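Local coordinates for post-proline cleaving enzyme (PDB 4HVT), which is probably a serine-type oligopeptidase that hydrolyses short peptides on the carboxyl side of proline residues, at residues A[405-417]-A[422-434]. Sequence-based numbering, arbitrary orientation.
With EDO (1,2-ethanediol), chain G.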
ATOM      1  N   GLU A 405      -8.837   2.622  20.534  1.00 10.83           N
ATOM      2  CA  GLU A 405      -9.813   2.351  21.587  1.00 11.24           C
ATOM      3  C   GLU A 405      -9.467   3.146  22.852  1.00 12.16           C
ATOM      4  O   GLU A 405     -10.334   3.362  23.676  1.00 12.99           O
ATOM      5  CB  GLU A 405      -9.875   0.829  21.880  1.00 10.98           C
ATOM      6  CG  GLU A 405     -11.033   0.421  22.756  1.00 11.00           C
ATOM      7  CD  GLU A 405     -11.294  -1.079  22.798  1.00 10.89           C
ATOM      8  OE1 GLU A 405     -10.678  -1.836  22.005  1.00 10.69           O
ATOM      9  OE2 GLU A 405     -12.099  -1.457  23.680  1.00 11.21           O
ATOM     10  N   GLU A 406      -8.221   3.547  23.031  1.00 12.97           N
ATOM     11  CA  GLU A 406      -7.850   4.330  24.216  1.00 14.62           C
ATOM     12  C   GLU A 406      -8.502   5.736  24.175  1.00 14.48           C
ATOM     13  O   GLU A 406      -8.722   6.346  25.211  1.00 16.08           O
ATOM     14  CB  GLU A 406      -6.353   4.480  24.370  1.00 16.37           C
ATOM     15  CG  GLU A 406      -6.037   5.189  25.685  1.00 19.28           C
ATOM     16  CD  GLU A 406      -4.621   5.062  26.147  1.00 21.77           C
ATOM     17  OE1 GLU A 406      -3.891   4.205  25.619  1.00 24.01           O
ATOM     18  OE2 GLU A 406      -4.266   5.844  27.051  1.00 24.79           O
ATOM     19  N   GLU A 407      -8.807   6.234  22.991  1.00 14.11           N
ATOM     20  CA  GLU A 407      -9.244   7.609  22.783  1.00 14.63           C
ATOM     21  C   GLU A 407     -10.749   7.673  22.447  1.00 14.03           C
ATOM     22  O   GLU A 407     -11.257   6.933  21.585  1.00 12.88           O
ATOM     23  CB  GLU A 407      -8.435   8.228  21.617  1.00 15.10           C
ATOM     24  CG  GLU A 407      -6.956   8.384  21.901  1.00 16.30           C
ATOM     25  CD  GLU A 407      -6.639   9.457  22.929  1.00 16.91           C
ATOM     26  OE1 GLU A 407      -7.460  10.383  23.158  1.00 19.22           O
ATOM     27  OE2 GLU A 407      -5.548   9.372  23.509  1.00 18.80           O
ATOM     28  N   GLU A 408     -11.469   8.600  23.087  1.00 15.71           N
ATOM     29  CA  GLU A 408     -12.849   8.914  22.700  1.00 16.15           C
ATOM     30  C   GLU A 408     -12.963   9.628  21.333  1.00 15.79           C
ATOM     31  O   GLU A 408     -13.912   9.392  20.644  1.00 15.74           O
ATOM     32  CB  GLU A 408     -13.507   9.820  23.756  1.00 19.06           C
ATOM     33  CG  GLU A 408     -13.728   9.017  25.035  1.00 21.54           C
ATOM     34  CD  GLU A 408     -14.205   9.817  26.210  1.00 26.77           C
ATOM     35  OE1 GLU A 408     -13.873  11.018  26.294  1.00 29.06           O
ATOM     36  OE2 GLU A 408     -14.901   9.213  27.065  1.00 32.56           O
ATOM     37  N   GLU A 409     -12.004  10.487  21.010  1.00 14.84           N
ATOM     38  CA  GLU A 409     -12.004  11.275  19.785  1.00 14.88           C
ATOM     39  C   GLU A 409     -11.140  10.638  18.701  1.00 13.38           C
ATOM     40  O   GLU A 409     -10.218   9.882  18.959  1.00 12.33           O
ATOM     41  CB  GLU A 409     -11.529  12.699  20.047  1.00 16.24           C
ATOM     42  CG  GLU A 409     -12.464  13.448  20.982  1.00 18.32           C
ATOM     43  CD  GLU A 409     -12.081  14.933  21.181  1.00 21.67           C
ATOM     44  OE1 GLU A 409     -10.901  15.332  21.056  1.00 24.68           O
ATOM     45  OE2 GLU A 409     -12.990  15.707  21.508  1.00 26.34           O
ATOM     46  N   ALA A 410     -11.434  10.995  17.464  1.00 12.28           N
ATOM     47  CA  ALA A 410     -10.805  10.389  16.288  1.00 11.67           C
ATOM     48  C   ALA A 410     -10.816  11.431  15.155  1.00 11.59           C
ATOM     49  O   ALA A 410     -11.600  12.373  15.207  1.00 12.14           O
ATOM     50  CB  ALA A 410     -11.573   9.145  15.849  1.00 11.72           C
ATOM     51  N   LEU A 411      -9.957  11.244  14.179  1.00 10.82           N
ATOM     52  CA  LEU A 411      -9.929  12.080  12.971  1.00 10.72           C
ATOM     53  C   LEU A 411     -10.381  11.305  11.770  1.00 10.33           C
ATOM     54  O   LEU A 411      -9.857  10.203  11.484  1.00 10.33           O
ATOM     55  CB  LEU A 411      -8.573  12.702  12.721  1.00 10.66           C
ATOM     56  CG  LEU A 411      -8.124  13.691  13.817  1.00 10.88           C
ATOM     57  CD1 LEU A 411      -6.663  14.033  13.672  1.00 11.05           C
ATOM     58  CD2 LEU A 411      -8.989  14.959  13.810  1.00 11.45           C
ATOM     59  N   ILE A 412     -11.345  11.874  11.064  1.00 10.30           N
ATOM     60  CA  ILE A 412     -12.006  11.229   9.920  1.00 10.22           C
ATOM     61  C   ILE A 412     -11.638  12.052   8.689  1.00 10.25           C
ATOM     62  O   ILE A 412     -11.637  13.281   8.779  1.00  9.88           O
ATOM     63  CB  ILE A 412     -13.551  11.196  10.126  1.00 10.84           C
ATOM     64  CG1 ILE A 412     -14.023   9.959  10.976  1.00 11.23           C
ATOM     65  CG2 ILE A 412     -14.285  11.086   8.815  1.00 10.93           C
ATOM     66  CD1 ILE A 412     -13.373   9.867  12.269  1.00 11.56           C
ATOM     67  N   THR A 413     -11.364  11.390   7.564  1.00  9.94           N
ATOM     68  CA  THR A 413     -11.328  12.107   6.293  1.00 10.52           C
ATOM     69  C   THR A 413     -12.481  11.667   5.400  1.00 10.61           C
ATOM     70  O   THR A 413     -12.817  10.462   5.363  1.00 10.75           O
ATOM     71  CB  THR A 413      -9.990  11.967   5.567  1.00 10.67           C
ATOM     72  OG1 THR A 413      -9.687  10.577   5.307  1.00 10.60           O
ATOM     73  CG2 THR A 413      -8.925  12.566   6.405  1.00 11.02           C
ATOM     74  N   ILE A 414     -13.051  12.600   4.631  1.00 10.64           N
ATOM     75  CA  ILE A 414     -14.001  12.270   3.568  1.00 10.63           C
ATOM     76  C   ILE A 414     -13.566  13.106   2.355  1.00 11.17           C
ATOM     77  O   ILE A 414     -13.183  14.297   2.494  1.00 11.82           O
ATOM     78  CB  ILE A 414     -15.484  12.533   3.900  1.00 10.82           C
ATOM     79  CG1 ILE A 414     -15.889  11.998   5.279  1.00 10.59           C
ATOM     80  CG2 ILE A 414     -16.411  11.912   2.881  1.00 10.95           C
ATOM     81  CD1 ILE A 414     -17.232  12.416   5.798  1.00 11.02           C
ATOM     82  N   GLU A 415     -13.625  12.485   1.193  1.00 11.20           N
ATOM     83  CA  GLU A 415     -13.184  13.090  -0.063  1.00 11.61           C
ATOM     84  C   GLU A 415     -13.879  12.393  -1.224  1.00 11.74           C
ATOM     85  O   GLU A 415     -14.596  11.378  -1.045  1.00 11.25           O
ATOM     86  CB  GLU A 415     -11.676  12.900  -0.255  1.00 11.65           C
ATOM     87  CG  GLU A 415     -11.250  11.449  -0.534  1.00 11.82           C
ATOM     88  CD  GLU A 415      -9.790  11.279  -0.261  1.00 12.27           C
ATOM     89  OE1 GLU A 415      -8.963  11.298  -1.199  1.00 12.77           O
ATOM     90  OE2 GLU A 415      -9.416  11.151   0.941  1.00 13.05           O
ATOM     91  N   ASN A 416     -13.653  12.938  -2.433  1.00 12.05           N
ATOM     92  CA  ASN A 416     -13.928  12.177  -3.636  1.00 11.97           C
ATOM     93  C   ASN A 416     -12.906  12.580  -4.677  1.00 12.28           C
ATOM     94  O   ASN A 416     -11.998  13.324  -4.419  1.00 12.09           O
ATOM     95  CB  ASN A 416     -15.421  12.277  -4.089  1.00 12.53           C
ATOM     96  CG  ASN A 416     -15.781  13.585  -4.777  1.00 12.90           C
ATOM     97  OD1 ASN A 416     -14.910  14.237  -5.339  1.00 13.16           O
ATOM     98  ND2 ASN A 416     -17.087  13.967  -4.764  1.00 13.59           N
ATOM     99  N   SER A 417     -12.958  11.981  -5.843  1.00 12.64           N
ATOM    100  CA  SER A 417     -11.855  12.160  -6.777  1.00 13.46           C
ATOM    101  C   SER A 417     -11.628  13.623  -7.171  1.00 13.84           C
ATOM    102  O   SER A 417     -10.516  13.966  -7.565  1.00 14.06           O
ATOM    103  CB  SER A 417     -12.093  11.301  -8.010  1.00 14.00           C
ATOM    104  OG  SER A 417     -10.986  11.322  -8.912  1.00 15.94           O
ATOM    105  N   THR A 422     -11.745  16.683   3.384  1.00 12.19           N
ATOM    106  CA  THR A 422     -12.026  17.438   4.601  1.00 12.29           C
ATOM    107  C   THR A 422     -11.681  16.548   5.783  1.00 11.64           C
ATOM    108  O   THR A 422     -11.937  15.322   5.758  1.00 11.17           O
ATOM    109  CB  THR A 422     -13.495  17.849   4.690  1.00 12.63           C
ATOM    110  OG1 THR A 422     -13.825  18.756   3.629  1.00 13.28           O
ATOM    111  CG2 THR A 422     -13.823  18.571   6.031  1.00 12.99           C
ATOM    112  N   ILE A 423     -11.084  17.143   6.818  1.00 11.49           N
ATOM    113  CA  ILE A 423     -10.784  16.380   8.075  1.00 11.01           C
ATOM    114  C   ILE A 423     -11.818  16.783   9.103  1.00 11.20           C
ATOM    115  O   ILE A 423     -12.092  17.994   9.312  1.00 11.40           O
ATOM    116  CB  ILE A 423      -9.403  16.688   8.654  1.00 11.06           C
ATOM    117  CG1 ILE A 423      -8.314  16.571   7.566  1.00 11.16           C
ATOM    118  CG2 ILE A 423      -9.091  15.761   9.856  1.00 10.72           C
ATOM    119  CD1 ILE A 423      -6.905  16.833   8.069  1.00 11.37           C
ATOM    120  N   TYR A 424     -12.439  15.772   9.719  1.00 10.94           N
ATOM    121  CA  TYR A 424     -13.427  15.947  10.729  1.00 11.34           C
ATOM    122  C   TYR A 424     -12.984  15.359  12.053  1.00 11.47           C
ATOM    123  O   TYR A 424     -12.292  14.344  12.049  1.00 10.92           O
ATOM    124  CB  TYR A 424     -14.736  15.293  10.330  1.00 11.43           C
ATOM    125  CG  TYR A 424     -15.293  15.635   9.002  1.00 11.60           C
ATOM    126  CD1 TYR A 424     -14.794  15.061   7.839  1.00 11.54           C
ATOM    127  CD2 TYR A 424     -16.377  16.521   8.881  1.00 12.24           C
ATOM    128  CE1 TYR A 424     -15.359  15.361   6.613  1.00 11.92           C
ATOM    129  CE2 TYR A 424     -16.908  16.808   7.677  1.00 12.54           C
ATOM    130  CZ  TYR A 424     -16.386  16.263   6.537  1.00 12.29           C
ATOM    131  OH  TYR A 424     -16.951  16.576   5.285  1.00 13.21           O
ATOM    132  N   LEU A 425     -13.348  16.018  13.159  1.00 12.18           N
ATOM    133  CA  LEU A 425     -13.131  15.513  14.471  1.00 12.65           C
ATOM    134  C   LEU A 425     -14.378  14.762  14.889  1.00 12.87           C
ATOM    135  O   LEU A 425     -15.487  15.295  14.882  1.00 13.17           O
ATOM    136  CB  LEU A 425     -12.883  16.626  15.454  1.00 13.45           C
ATOM    137  CG  LEU A 425     -12.621  16.265  16.920  1.00 13.79           C
ATOM    138  CD1 LEU A 425     -11.294  15.501  17.064  1.00 13.47           C
ATOM    139  CD2 LEU A 425     -12.603  17.543  17.750  1.00 14.60           C
ATOM    140  N   TRP A 426     -14.202  13.513  15.285  1.00 12.35           N
ATOM    141  CA  TRP A 426     -15.276  12.785  15.944  1.00 12.85           C
ATOM    142  C   TRP A 426     -15.223  13.127  17.412  1.00 13.76           C
ATOM    143  O   TRP A 426     -14.269  12.807  18.094  1.00 13.18           O
ATOM    144  CB  TRP A 426     -15.075  11.272  15.729  1.00 12.42           C
ATOM    145  CG  TRP A 426     -16.090  10.370  16.405  1.00 12.48           C
ATOM    146  CD1 TRP A 426     -15.883   9.659  17.576  1.00 12.88           C
ATOM    147  CD2 TRP A 426     -17.411  10.026  15.958  1.00 12.66           C
ATOM    148  NE1 TRP A 426     -17.001   8.896  17.869  1.00 12.95           N
ATOM    149  CE2 TRP A 426     -17.957   9.116  16.920  1.00 13.21           C
ATOM    150  CE3 TRP A 426     -18.206  10.414  14.871  1.00 13.12           C
ATOM    151  CZ2 TRP A 426     -19.227   8.539  16.772  1.00 13.40           C
ATOM    152  CZ3 TRP A 426     -19.463   9.867  14.733  1.00 13.68           C
ATOM    153  CH2 TRP A 426     -19.972   8.927  15.693  1.00 13.78           C
ATOM    154  N   VAL A 427     -16.285  13.748  17.893  1.00 15.23           N
ATOM    155  CA  VAL A 427     -16.344  14.260  19.253  1.00 17.89           C
ATOM    156  C   VAL A 427     -17.064  13.281  20.155  1.00 19.45           C
ATOM    157  O   VAL A 427     -17.684  12.294  19.715  1.00 18.57           O
ATOM    158  CB  VAL A 427     -16.945  15.678  19.332  1.00 19.04           C
ATOM    159  CG1 VAL A 427     -16.036  16.623  18.564  1.00 19.66           C
ATOM    160  CG2 VAL A 427     -18.336  15.702  18.776  1.00 19.65           C
ATOM    161  N   LYS A 428     -16.948  13.540  21.436  1.00 22.61           N
ATOM    162  CA  LYS A 428     -17.376  12.559  22.437  1.00 25.28           C
ATOM    163  C   LYS A 428     -18.878  12.381  22.492  1.00 25.12           C
ATOM    164  O   LYS A 428     -19.335  11.359  23.001  1.00 27.03           O
ATOM    165  CB  LYS A 428     -16.883  12.906  23.841  1.00 29.03           C
ATOM    166  CG  LYS A 428     -15.585  13.694  23.897  1.00 32.52           C
ATOM    167  CD  LYS A 428     -15.365  14.258  25.297  1.00 35.40           C
ATOM    168  CE  LYS A 428     -16.366  15.340  25.658  1.00 38.14           C
ATOM    169  NZ  LYS A 428     -16.442  15.521  27.130  1.00 40.23           N
ATOM    170  N   THR A 429     -19.629  13.353  21.973  1.00 25.14           N
ATOM    171  CA  THR A 429     -21.076  13.264  21.795  1.00 24.79           C
ATOM    172  C   THR A 429     -21.469  12.552  20.476  1.00 22.22           C
ATOM    173  O   THR A 429     -22.617  12.582  20.032  1.00 20.90           O
ATOM    174  CB  THR A 429     -21.700  14.677  21.822  1.00 27.07           C
ATOM    175  OG1 THR A 429     -21.130  15.479  20.782  1.00 27.18           O
ATOM    176  CG2 THR A 429     -21.441  15.343  23.179  1.00 28.87           C
ATOM    177  N   HIS A 430     -20.496  11.891  19.848  1.00 20.02           N
ATOM    178  CA  HIS A 430     -20.764  10.997  18.744  1.00 19.19           C
ATOM    179  C   HIS A 430     -21.279  11.610  17.472  1.00 19.08           C
ATOM    180  O   HIS A 430     -22.276  11.183  16.914  1.00 18.44           O
ATOM    181  CB  HIS A 430     -21.623   9.824  19.199  1.00 19.50           C
ATOM    182  CG  HIS A 430     -21.060   9.130  20.392  1.00 19.27           C
ATOM    183  ND1 HIS A 430     -21.749   9.010  21.579  1.00 21.27           N
ATOM    184  CD2 HIS A 430     -19.849   8.553  20.601  1.00 19.21           C
ATOM    185  CE1 HIS A 430     -20.998   8.367  22.453  1.00 21.11           C
ATOM    186  NE2 HIS A 430     -19.846   8.076  21.880  1.00 19.12           N
ATOM    187  N   GLU A 431     -20.518  12.574  16.980  1.00 19.02           N
ATOM    188  CA  GLU A 431     -20.846  13.289  15.740  1.00 19.97           C
ATOM    189  C   GLU A 431     -19.555  13.842  15.149  1.00 18.24           C
ATOM    190  O   GLU A 431     -18.539  13.929  15.845  1.00 17.52           O
ATOM    191  CB  GLU A 431     -21.851  14.417  16.018  1.00 22.39           C
ATOM    192  CG  GLU A 431     -21.434  15.347  17.119  1.00 24.74           C
ATOM    193  CD  GLU A 431     -22.578  16.231  17.654  1.00 28.06           C
ATOM    194  OE1 GLU A 431     -23.465  16.599  16.877  1.00 31.34           O
ATOM    195  OE2 GLU A 431     -22.567  16.528  18.850  1.00 32.28           O
ATOM    196  N   LEU A 432     -19.596  14.101  13.852  1.00 17.34           N
ATOM    197  CA  LEU A 432     -18.513  14.684  13.133  1.00 16.87           C
ATOM    198  C   LEU A 432     -18.622  16.187  13.145  1.00 16.24           C
ATOM    199  O   LEU A 432     -19.716  16.735  12.932  1.00 16.28           O
ATOM    200  CB  LEU A 432     -18.497  14.222  11.669  1.00 17.51           C
ATOM    201  CG  LEU A 432     -18.102  12.765  11.345  1.00 17.65           C
ATOM    202  CD1 LEU A 432     -18.231  12.539   9.875  1.00 18.25           C
ATOM    203  CD2 LEU A 432     -16.714  12.460  11.848  1.00 17.25           C
ATOM    204  N   LYS A 433     -17.515  16.831  13.451  1.00 15.41           N
ATOM    205  CA  LYS A 433     -17.375  18.300  13.375  1.00 15.14           C
ATOM    206  C   LYS A 433     -16.221  18.608  12.444  1.00 14.21           C
ATOM    207  O   LYS A 433     -15.116  18.057  12.606  1.00 13.84           O
ATOM    208  CB  LYS A 433     -17.086  18.892  14.751  1.00 15.71           C
ATOM    209  N   ILE A 434     -16.411  19.515  11.500  1.00 14.31           N
ATOM    210  CA  ILE A 434     -15.287  19.855  10.639  1.00 13.63           C
ATOM    211  C   ILE A 434     -14.136  20.407  11.483  1.00 13.88           C
ATOM    212  O   ILE A 434     -14.370  21.300  12.312  1.00 14.47           O
ATOM    213  CB  ILE A 434     -15.663  20.937   9.583  1.00 13.95           C
ATOM    214  CG1 ILE A 434     -16.608  20.340   8.549  1.00 13.94           C
ATOM    215  CG2 ILE A 434     -14.400  21.466   8.945  1.00 13.71           C
ATOM    216  CD1 ILE A 434     -17.472  21.328   7.819  1.00 14.60           C
TER
HETATM  217  C1  EDO G 806      -5.707  11.466   3.550  1.00 34.36           C
HETATM  218  O1  EDO G 806      -5.130  10.166   3.488  1.00 35.80           O
HETATM  219  C2  EDO G 806      -6.666  11.711   2.401  1.00 33.36           C
HETATM  220  O2  EDO G 806      -7.179  10.477   1.926  1.00 33.18           O
HETATM  221  O   HOH W   1     -16.373   7.588  20.277  1.00 16.92           O
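I412 and Y424 face each other in the middle of an antiparallel pair of strands, 410-415 and 422-426, joined by two nearly straight backbone bonds: I412 N to Y424 O and Y424 N to I412 O, both 2.8 Å. The pairs A410-W426 and I414-T422 are hydrogen-bonded too, although A410 N reaches W426 O only weakly; L411-L425 and T413-I423 are the non-hydrogen-bonded pairs between them.

I412 can be followed outward. Its CB lies 3.8 Å from CD2 of L432, which belongs to the next strand. CG1, turned beside the backbone N (chi1 -85°), meets the same methyl; CG2 reaches Y424 CD1 at 4.1 Å; and CD1 ends near CB of W426. A beta-branched residue suits this place, since its two arms touch three neighbours at once. I414 extends the apolar face, its CD1 meeting Y424 CE1 at 3.6 Å from an oblique direction. On the other face leucine suits L411 because its branched tip lets CD2 pack against both I423 CG2 and L425 CD1, each 4.0 Å away, while I78 of strand 77-79 covers the leucines.

At the end away from the connection between the strands, polar groups take over. Tryptophan gives W426 a broad apolar ring whose one N-H, NE1, binds a water (2.8 Å) that donates to E408 O. E408 crosses K428 at a slant, OE1 touching CD at 3.7 Å, and is long enough for OE2 to form a salt bridge with K359.

Together with strands 398-402 and 432-436, this hairpin makes a four-stranded antiparallel up-and-down sheet, the arrangement of a blade in the beta-propeller of prolyl oligopeptidases.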